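Local atomic coordinates of uncharacterized conserved protein YiiM (Geobacillus stearothermophilus, PDB entry 5YHH), a protein that is a MOSC-domain protein linked to hydroxylaminopurine resistance and probably acts as an oxidoreductase that uses a molybdenum cofactor. Residues 206-209 / 210-214. Numbering follows the deposited sequence.
Sequences SWRE and TFQKR
T210 grips the carbonyl of S206 twice: its N lies 3.0 Å from S206 O with an N-H...O angle of 168°, and its OG1 donates to the same S206 O at 3.2 Å. The two donors arrive from opposite faces of the carbonyl plane; OG1 can fold back because it sits beside its own backbone N (chi1 -62°). F211 N bonds to W207 O at 3.0 Å, and one turn apart the two aromatic side chains meet obliquely, F211 CE2 reaching the edge of the indole at W207 CE3, 4.0 Å away. Both rings are buried: F211 packs on M194, I197 and A198 of helix 191-199, whereas W207 stacks on Y184 of helix 177-185. Q212 N donates to R208 O at 2.9 Å, in the carbonyl plane, and the side chains run alongside, Q212 OE1 3.8 Å from R208 CG, with amide and guanidinium planes 70° apart; R208 NH2 bonds to the carbonyl oxygens of A198 and H200. K213 N donates to E209 O at 2.7 Å; their side chains run side by side, but K213 NZ stays 4.2 Å from E209 OE1, beyond a salt bridge. These successive i to i+4 bonds, with aromatics facing inward, mark an amphipathic alpha-helix, here the last of the YiiM-like three-helix domain.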
ATOM      1  N   SER A 206       5.862   4.506 -12.298  1.00 43.53           N
ATOM      2  CA  SER A 206       7.187   3.967 -11.962  1.00 45.33           C
ATOM      3  C   SER A 206       7.267   2.432 -12.117  1.00 43.30           C
ATOM      4  O   SER A 206       8.235   1.923 -12.670  1.00 45.15           O
ATOM      5  CB  SER A 206       7.607   4.405 -10.549  1.00 45.88           C
ATOM      6  OG  SER A 206       6.847   3.763  -9.530  1.00 45.38           O
ATOM      7  N   TRP A 207       6.243   1.704 -11.665  1.00 40.01           N
ATOM      8  CA  TRP A 207       6.203   0.242 -11.850  1.00 39.27           C
ATOM      9  C   TRP A 207       6.137  -0.128 -13.327  1.00 41.64           C
ATOM     10  O   TRP A 207       6.788  -1.100 -13.748  1.00 43.09           O
ATOM     11  CB  TRP A 207       5.039  -0.414 -11.077  1.00 36.17           C
ATOM     12  CG  TRP A 207       5.400  -0.584  -9.665  1.00 34.43           C
ATOM     13  CD1 TRP A 207       5.729   0.409  -8.799  1.00 36.49           C
ATOM     14  CD2 TRP A 207       5.537  -1.813  -8.942  1.00 35.80           C
ATOM     15  NE1 TRP A 207       6.050  -0.109  -7.578  1.00 37.22           N
ATOM     16  CE2 TRP A 207       5.947  -1.477  -7.632  1.00 37.62           C
ATOM     17  CE3 TRP A 207       5.334  -3.153  -9.259  1.00 34.37           C
ATOM     18  CZ2 TRP A 207       6.162  -2.440  -6.641  1.00 37.32           C
ATOM     19  CZ3 TRP A 207       5.554  -4.119  -8.268  1.00 35.14           C
ATOM     20  CH2 TRP A 207       5.981  -3.757  -6.982  1.00 35.15           C
ATOM     21  N   ARG A 208       5.355   0.634 -14.098  1.00 41.75           N
ATOM     22  CA  ARG A 208       5.281   0.455 -15.562  1.00 45.19           C
ATOM     23  C   ARG A 208       6.681   0.579 -16.164  1.00 48.19           C
ATOM     24  O   ARG A 208       7.117  -0.283 -16.925  1.00 49.97           O
ATOM     25  CB  ARG A 208       4.302   1.462 -16.200  1.00 45.74           C
ATOM     26  CG  ARG A 208       4.655   1.993 -17.617  1.00 52.65           C
ATOM     27  CD  ARG A 208       3.470   2.773 -18.237  1.00 55.49           C
ATOM     28  NE  ARG A 208       2.306   1.887 -18.203  1.00 57.59           N
ATOM     29  CZ  ARG A 208       1.274   1.964 -17.356  1.00 57.00           C
ATOM     30  NH1 ARG A 208       1.169   2.945 -16.457  1.00 57.41           N
ATOM     31  NH2 ARG A 208       0.319   1.044 -17.422  1.00 56.14           N
ATOM     32  N   GLU A 209       7.379   1.646 -15.791  1.00 49.78           N
ATOM     33  CA  GLU A 209       8.718   1.921 -16.324  1.00 54.44           C
ATOM     34  C   GLU A 209       9.666   0.760 -16.027  1.00 54.39           C
ATOM     35  O   GLU A 209      10.338   0.253 -16.922  1.00 57.23           O
ATOM     36  CB  GLU A 209       9.272   3.239 -15.759  1.00 56.27           C
ATOM     37  CG  GLU A 209       8.536   4.467 -16.297  1.00 60.69           C
ATOM     38  CD  GLU A 209       9.051   5.785 -15.737  1.00 67.83           C
ATOM     39  OE1 GLU A 209      10.225   5.840 -15.272  1.00 72.57           O
ATOM     40  OE2 GLU A 209       8.277   6.774 -15.794  1.00 70.44           O
ATOM     41  N   THR A 210       9.674   0.316 -14.772  1.00 51.25           N
ATOM     42  CA  THR A 210      10.515  -0.796 -14.350  1.00 51.72           C
ATOM     43  C   THR A 210      10.258  -2.073 -15.158  1.00 52.64           C
ATOM     44  O   THR A 210      11.207  -2.766 -15.539  1.00 55.25           O
ATOM     45  CB  THR A 210      10.347  -1.055 -12.844  1.00 48.91           C
ATOM     46  OG1 THR A 210      10.763   0.116 -12.136  1.00 49.79           O
ATOM     47  CG2 THR A 210      11.177  -2.253 -12.388  1.00 48.64           C
ATOM     48  N   PHE A 211       8.988  -2.375 -15.425  1.00 50.61           N
ATOM     49  CA  PHE A 211       8.627  -3.547 -16.228  1.00 52.43           C
ATOM     50  C   PHE A 211       9.000  -3.340 -17.708  1.00 57.80           C
ATOM     51  O   PHE A 211       9.214  -4.314 -18.442  1.00 60.20           O
ATOM     52  CB  PHE A 211       7.126  -3.858 -16.122  1.00 49.66           C
ATOM     53  CG  PHE A 211       6.701  -4.524 -14.821  1.00 45.50           C
ATOM     54  CD1 PHE A 211       7.363  -5.626 -14.325  1.00 46.04           C
ATOM     55  CD2 PHE A 211       5.588  -4.064 -14.128  1.00 41.12           C
ATOM     56  CE1 PHE A 211       6.937  -6.226 -13.158  1.00 44.75           C
ATOM     57  CE2 PHE A 211       5.162  -4.676 -12.963  1.00 39.23           C
ATOM     58  CZ  PHE A 211       5.832  -5.745 -12.486  1.00 40.87           C
ATOM     59  N   GLN A 212       9.060  -2.077 -18.142  1.00 59.92           N
ATOM     60  CA  GLN A 212       9.523  -1.719 -19.492  1.00 65.75           C
ATOM     61  C   GLN A 212      11.060  -1.633 -19.651  1.00 70.49           C
ATOM     62  O   GLN A 212      11.578  -1.894 -20.748  1.00 75.93           O
ATOM     63  CB  GLN A 212       8.872  -0.407 -19.932  1.00 65.96           C
ATOM     64  CG  GLN A 212       7.365  -0.532 -20.172  1.00 64.92           C
ATOM     65  CD  GLN A 212       6.717   0.795 -20.573  1.00 68.17           C
ATOM     66  OE1 GLN A 212       7.282   1.873 -20.356  1.00 69.04           O
ATOM     67  NE2 GLN A 212       5.529   0.715 -21.167  1.00 69.78           N
ATOM     68  N   LYS A 213      11.789  -1.271 -18.587  1.00 70.23           N
ATOM     69  CA  LYS A 213      13.266  -1.363 -18.597  1.00 75.04           C
ATOM     70  C   LYS A 213      13.635  -2.848 -18.624  1.00 76.60           C
ATOM     71  O   LYS A 213      14.318  -3.289 -19.534  1.00 81.17           O
ATOM     72  CB  LYS A 213      13.960  -0.701 -17.393  1.00 74.40           C
ATOM     73  CG  LYS A 213      13.465   0.661 -16.921  1.00 73.40           C
ATOM     74  CD  LYS A 213      13.626   1.777 -17.947  1.00 79.06           C
ATOM     75  CE  LYS A 213      13.687   3.152 -17.257  1.00 79.44           C
ATOM     76  NZ  LYS A 213      12.952   4.210 -17.999  1.00 81.09           N
ATOM     77  N   ARG A 214      13.173  -3.630 -17.640  1.00 72.78           N
ATOM     78  CA  ARG A 214      13.155  -5.092 -17.817  1.00 74.52           C
ATOM     79  C   ARG A 214      12.277  -5.267 -19.045  1.00 76.61           C
ATOM     80  O   ARG A 214      11.466  -4.393 -19.306  1.00 75.69           O
ATOM     81  CB  ARG A 214      12.503  -5.819 -16.649  1.00 69.57           C
ATOM     82  CG  ARG A 214      13.090  -5.547 -15.289  1.00 66.69           C
ATOM     83  CD  ARG A 214      12.209  -6.192 -14.220  1.00 61.30           C
ATOM     84  NE  ARG A 214      12.543  -5.738 -12.883  1.00 58.34           N
ATOM     85  CZ  ARG A 214      12.008  -6.231 -11.766  1.00 57.14           C
ATOM     86  NH1 ARG A 214      11.112  -7.215 -11.816  1.00 55.66           N
ATOM     87  NH2 ARG A 214      12.372  -5.735 -10.588  1.00 56.61           N
TER